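Local coordinates for protein inositol-3-phosphate synthase (Caenorhabditis elegans, PDB 1VKO) that belongs to the myo-inositol-1-phosphate synthase family and binds nicotinamide-adenine-dinucleotide in a domain of Rossmann type, within an assembly of four chains, at residues Glu222-Ile227 and Ala286-Leu291; Asn262-Glu267 and Leu309-Glu314. All blocks are in the same frame, centred on the assembly; numbering follows the deposited sequence.

Interaction 1 (Glu222-Ile227 and Ala286-Leu291)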
loop_
_atom_site.group_PDB
_atom_site.type_symbol
_atom_site.label_atom_id
_atom_site.label_comp_id
_atom_site.label_asym_id
_atom_site.label_seq_id
_atom_site.Cartn_x
_atom_site.Cartn_y
_atom_site.Cartn_z
ATOM N N GLU A 222 -31.595 17.796 38.593
ATOM C CA GLU A 222 -31.986 16.485 39.089
ATOM C C GLU A 222 -31.101 15.419 38.487
ATOM O O GLU A 222 -30.683 14.509 39.188
ATOM C CB GLU A 222 -33.410 16.185 38.755
ATOM C CG GLU A 222 -34.414 16.900 39.629
ATOM C CD GLU A 222 -35.623 16.029 39.864
ATOM O OE1 GLU A 222 -36.143 15.501 38.842
ATOM O OE2 GLU A 222 -36.014 15.854 41.052
ATOM N N HIS A 223 -30.750 15.567 37.201
ATOM C CA HIS A 223 -29.805 14.647 36.576
ATOM C C HIS A 223 -28.468 14.648 37.274
ATOM O O HIS A 223 -27.941 13.579 37.591
ATOM C CB HIS A 223 -29.674 14.887 35.087
ATOM C CG HIS A 223 -30.928 14.575 34.343
ATOM N ND1 HIS A 223 -31.276 15.198 33.163
ATOM C CD2 HIS A 223 -31.943 13.729 34.635
ATOM C CE1 HIS A 223 -32.455 14.755 32.764
ATOM N NE2 HIS A 223 -32.881 13.861 33.639
ATOM N N LEU A 224 -27.958 15.848 37.556
ATOM C CA LEU A 224 -26.693 16.033 38.266
ATOM C C LEU A 224 -26.684 15.286 39.580
ATOM O O LEU A 224 -25.713 14.617 39.922
ATOM C CB LEU A 224 -26.439 17.524 38.509
ATOM C CG LEU A 224 -25.271 17.838 39.419
ATOM C CD1 LEU A 224 -23.992 17.257 38.897
ATOM C CD2 LEU A 224 -25.155 19.341 39.516
ATOM N N GLU A 225 -27.783 15.412 40.305
ATOM C CA GLU A 225 -27.932 14.805 41.608
ATOM C C GLU A 225 -28.033 13.299 41.493
ATOM O O GLU A 225 -27.598 12.581 42.383
ATOM C CB GLU A 225 -29.188 15.352 42.283
ATOM C CG GLU A 225 -28.967 16.663 43.017
ATOM C CD GLU A 225 -27.936 16.555 44.123
ATOM O OE1 GLU A 225 -27.748 15.454 44.712
ATOM O OE2 GLU A 225 -27.304 17.580 44.405
ATOM N N HIS A 226 -28.613 12.823 40.394
ATOM C CA HIS A 226 -28.852 11.393 40.227
ATOM C C HIS A 226 -27.524 10.677 40.050
ATOM O O HIS A 226 -27.291 9.630 40.673
ATOM C CB HIS A 226 -29.731 11.148 39.012
ATOM C CG HIS A 226 -30.082 9.711 38.790
ATOM N ND1 HIS A 226 -31.368 9.235 38.908
ATOM C CD2 HIS A 226 -29.321 8.650 38.433
ATOM C CE1 HIS A 226 -31.389 7.945 38.626
ATOM N NE2 HIS A 226 -30.159 7.566 38.332
ATOM N N ILE A 227 -26.660 11.229 39.197
ATOM C CA ILE A 227 -25.303 10.685 39.005
ATOM C C ILE A 227 -24.440 10.838 40.252
ATOM O O ILE A 227 -23.648 9.955 40.554
ATOM C CB ILE A 227 -24.591 11.398 37.861
ATOM C CG1 ILE A 227 -25.462 11.406 36.601
ATOM C CG2 ILE A 227 -23.239 10.729 37.614
ATOM C CD1 ILE A 227 -25.674 10.051 35.973
ATOM N N ALA A 286 -19.033 15.239 34.224
ATOM C CA ALA A 286 -17.787 15.813 34.746
ATOM C C ALA A 286 -18.071 16.473 36.085
ATOM O O ALA A 286 -17.341 16.248 37.067
ATOM C CB ALA A 286 -17.139 16.788 33.757
ATOM N N VAL A 287 -19.156 17.251 36.138
ATOM C CA VAL A 287 -19.598 17.908 37.393
ATOM C C VAL A 287 -19.954 16.919 38.521
ATOM O O VAL A 287 -19.488 17.058 39.645
ATOM C CB VAL A 287 -20.702 18.948 37.101
ATOM C CG1 VAL A 287 -21.256 19.564 38.380
ATOM C CG2 VAL A 287 -20.134 20.066 36.239
ATOM N N ALA A 288 -20.731 15.887 38.223
ATOM C CA ALA A 288 -21.066 14.903 39.252
ATOM C C ALA A 288 -19.824 14.231 39.858
ATOM O O ALA A 288 -19.836 13.810 41.022
ATOM C CB ALA A 288 -21.982 13.884 38.694
ATOM N N SER A 289 -18.767 14.136 39.048
ATOM C CA SER A 289 -17.531 13.433 39.388
ATOM C C SER A 289 -16.756 14.303 40.344
ATOM O O SER A 289 -16.391 13.860 41.441
ATOM C CB SER A 289 -16.683 13.150 38.131
ATOM O OG SER A 289 -17.449 12.462 37.164
ATOM N N ILE A 290 -16.532 15.543 39.920
ATOM C CA ILE A 290 -15.751 16.481 40.693
ATOM C C ILE A 290 -16.411 16.723 42.030
ATOM O O ILE A 290 -15.762 16.574 43.058
ATOM C CB ILE A 290 -15.561 17.810 39.938
ATOM C CG1 ILE A 290 -14.710 17.588 38.697
ATOM C CG2 ILE A 290 -14.919 18.831 40.856
ATOM C CD1 ILE A 290 -14.929 18.661 37.623
ATOM N N LEU A 291 -17.700 17.054 42.018
ATOM C CA LEU A 291 -18.428 17.318 43.270
ATOM C C LEU A 291 -18.369 16.169 44.267
ATOM O O LEU A 291 -18.422 16.399 45.460
ATOM C CB LEU A 291 -19.881 17.782 43.010
ATOM C CG LEU A 291 -19.896 19.110 42.247
ATOM C CD1 LEU A 291 -21.237 19.341 41.738
ATOM C CD2 LEU A 291 -19.499 20.245 43.125
#
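Leu224 lays its CD1 methyl over the turn of 286-291 that carries Val287 and Ala288. CD1 reaches Val287 CG1 at 3.6 Å and, at the same 3.6 Å, the backbone N of Ala288, while the Leu224 and Val287 side chains cross at about a right angle. With CG turned anti to the backbone N (chi1 171°), the leucine swings its branched end across the gap, although its CB starts off along the flank of the helix. Its second methyl, CD2, meets Val287 CG1 more loosely, at 4.1 Å, and Leu291 CD1 is a distant neighbour of CD1 on the next turn. One turn further along 222-227, Ile227 presses its branch point on Ala288: CG2 lies 3.6 Å and CB 3.7 Å from Ala288 CB, while the longer CG1-CD1 arm leads away. The CB of Ala288 points toward 222-227, and its small methyl lets the CA atoms of Leu224 and Ala288 come within 5.8 Å. The helix axes pass 8.8 Å apart and cross at -50°. The side chains that meet are all apolar. Ile272 of helix 265-273 touches both Leu224 and Val287, joining a third helix to the packing. The side chain of Ile227 lies about 8 Å from bound nicotinamide-adenine-dinucleotide. Helices 220-238 and 281-291 lead into the neighbouring parallel strands 242-247 and 295-298, side by side as in the layered alpha/beta build of a Rossmann-type domain.

Interaction 2 (Asn262-Glu267 and Leu309-Glu314)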
loop_
_atom_site.group_PDB
_atom_site.type_symbol
_atom_site.label_atom_id
_atom_site.label_comp_id
_atom_site.label_asym_id
_atom_site.label_seq_id
_atom_site.Cartn_x
_atom_site.Cartn_y
_atom_site.Cartn_z
ATOM N N ASN A 262 -20.355 28.990 30.688
ATOM C CA ASN A 262 -19.409 27.983 31.179
ATOM C C ASN A 262 -17.932 28.416 31.220
ATOM O O ASN A 262 -17.033 27.570 31.216
ATOM C CB ASN A 262 -19.591 26.669 30.381
ATOM C CG ASN A 262 -19.349 26.854 28.878
ATOM O OD1 ASN A 262 -18.671 27.793 28.468
ATOM N ND2 ASN A 262 -19.901 25.948 28.056
ATOM N N ALA A 263 -17.669 29.724 31.283
ATOM C CA ALA A 263 -16.284 30.228 31.406
ATOM C C ALA A 263 -15.739 30.076 32.821
ATOM O O ALA A 263 -14.508 29.961 33.014
ATOM C CB ALA A 263 -16.168 31.680 30.953
ATOM N N THR A 264 -16.632 30.084 33.815
ATOM C CA THR A 264 -16.207 29.884 35.199
ATOM C C THR A 264 -16.996 28.775 35.847
ATOM O O THR A 264 -18.026 28.371 35.323
ATOM C CB THR A 264 -16.416 31.142 36.032
ATOM O OG1 THR A 264 -17.797 31.207 36.426
ATOM C CG2 THR A 264 -16.152 32.412 35.211
ATOM N N ALA A 265 -16.517 28.318 37.005
ATOM C CA ALA A 265 -17.175 27.277 37.804
ATOM C C ALA A 265 -18.587 27.658 38.217
ATOM O O ALA A 265 -19.506 26.846 38.132
ATOM C CB ALA A 265 -16.348 26.961 39.041
ATOM N N ASP A 266 -18.736 28.890 38.693
ATOM C CA ASP A 266 -20.009 29.404 39.176
ATOM C C ASP A 266 -20.986 29.565 38.031
ATOM O O ASP A 266 -22.188 29.325 38.204
ATOM C CB ASP A 266 -19.805 30.735 39.888
ATOM C CG ASP A 266 -18.920 30.610 41.130
ATOM O OD1 ASP A 266 -19.005 29.586 41.861
ATOM O OD2 ASP A 266 -18.113 31.504 41.445
ATOM N N GLU A 267 -20.467 29.957 36.862
ATOM C CA GLU A 267 -21.258 29.957 35.627
ATOM C C GLU A 267 -21.774 28.571 35.266
ATOM O O GLU A 267 -22.961 28.417 35.043
ATOM C CB GLU A 267 -20.478 30.556 34.458
ATOM C CG GLU A 267 -20.421 32.064 34.533
ATOM C CD GLU A 267 -19.553 32.671 33.457
ATOM O OE1 GLU A 267 -19.112 31.929 32.545
ATOM O OE2 GLU A 267 -19.321 33.902 33.511
ATOM N N LEU A 309 -15.180 24.136 33.999
ATOM C CA LEU A 309 -14.920 22.800 34.530
ATOM C C LEU A 309 -13.525 22.625 35.142
ATOM O O LEU A 309 -13.366 22.146 36.261
ATOM C CB LEU A 309 -15.211 21.731 33.454
ATOM C CG LEU A 309 -16.625 21.237 33.756
ATOM C CD1 LEU A 309 -17.329 20.442 32.656
ATOM C CD2 LEU A 309 -16.462 20.402 34.952
ATOM N N ILE A 310 -12.508 23.011 34.406
ATOM C CA ILE A 310 -11.171 22.993 34.951
ATOM C C ILE A 310 -11.171 23.757 36.276
ATOM O O ILE A 310 -10.823 23.182 37.333
ATOM C CB ILE A 310 -10.178 23.560 33.934
ATOM C CG1 ILE A 310 -10.018 22.575 32.763
ATOM C CG2 ILE A 310 -8.854 23.886 34.613
ATOM C CD1 ILE A 310 -9.313 23.142 31.541
ATOM N N GLU A 311 -11.609 25.019 36.247
ATOM C CA GLU A 311 -11.732 25.793 37.492
ATOM C C GLU A 311 -12.453 25.006 38.616
ATOM O O GLU A 311 -12.057 25.054 39.776
ATOM C CB GLU A 311 -12.390 27.147 37.225
ATOM C CG GLU A 311 -12.445 28.059 38.432
ATOM C CD GLU A 311 -13.045 29.419 38.127
ATOM O OE1 GLU A 311 -13.915 29.514 37.250
ATOM O OE2 GLU A 311 -12.646 30.400 38.782
ATOM N N LEU A 312 -13.477 24.245 38.269
ATOM C CA LEU A 312 -14.240 23.526 39.291
ATOM C C LEU A 312 -13.419 22.370 39.848
ATOM O O LEU A 312 -13.439 22.085 41.047
ATOM C CB LEU A 312 -15.592 23.043 38.730
ATOM C CG LEU A 312 -16.607 22.401 39.704
ATOM C CD1 LEU A 312 -17.245 23.389 40.717
ATOM C CD2 LEU A 312 -17.674 21.678 38.926
ATOM N N ALA A 313 -12.682 21.705 38.961
ATOM C CA ALA A 313 -11.745 20.697 39.392
ATOM C C ALA A 313 -10.614 21.298 40.250
ATOM O O ALA A 313 -10.229 20.697 41.253
ATOM C CB ALA A 313 -11.193 19.967 38.202
ATOM N N GLU A 314 -10.067 22.457 39.858
ATOM C CA GLU A 314 -9.003 23.116 40.651
ATOM C C GLU A 314 -9.532 23.355 42.076
ATOM O O GLU A 314 -8.856 23.084 43.062
ATOM C CB GLU A 314 -8.530 24.460 40.025
ATOM C CG GLU A 314 -7.456 24.392 38.916
ATOM C CD GLU A 314 -7.379 25.658 38.023
ATOM O OE1 GLU A 314 -8.245 26.571 38.129
ATOM O OE2 GLU A 314 -6.451 25.745 37.177
#
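Ala263 approaches the carboxylate of Glu311 only loosely, its O standing 4.3 Å from Glu311 OE1; its own N donates to Glu267 OE1, nearly along the C-O axis of that carboxylate. Thr264, the N-cap of helix 265-273, runs side by side with Glu311, and OE1 sits 3.1 Å from Thr264 CA and 3.2 Å from Thr264 CB. The threonine turns its hydroxyl between the backbone N and the carbonyl carbon (chi1 81°), where OG1 accepts from Glu267 N at 3.0 Å. Glu267 answers with OE1, which takes a weak bond from Thr264 N, and the pair closes a capping box. Ala265 then sends its N to Glu311 OE1, a bond of 2.9 Å with an angle of 157° at the hydrogen. The N-H arrives from above the carboxylate plane, 41° out of it. Glu311 gets there with an extended chain, its CG anti to the backbone N. The methyl of Ala265 points at 309-314 and rests on Leu312, with CB 4.0 Å from both Leu312 CB and Leu312 CD1. Glu267 thus gathers N-H groups of the loop leading into helix 265-273, while Glu311 of helix 307-316 takes that of the first helical residue, Ala265. Negative charge beside this helix start would suit the positive end of the helix dipole and may steady Glu311 in its ionised form.

Overall arrangement
Interactions 1 and 2 lie on the same side of the chain's centre, their centres 14 Å apart, and their segments alternate along the chain. They meet through helix 281-291, whose Ala286, Val287 and Ile290 pack on Leu309 of helix 307-316; Ile290 CD1 and Leu309 CD2 are 3.5 Å apart. Helix 265-273 serves both, capped in interaction 2 and, further along, touching interaction 1 through Met269, which meets Val287 and Leu291. Interaction 1 is largely buried and joins only apolar side chains. Interaction 2 is only partly buried: an apolar patch of Ala265 on Leu312 lies beside a polar bond made by the partly exposed Glu311.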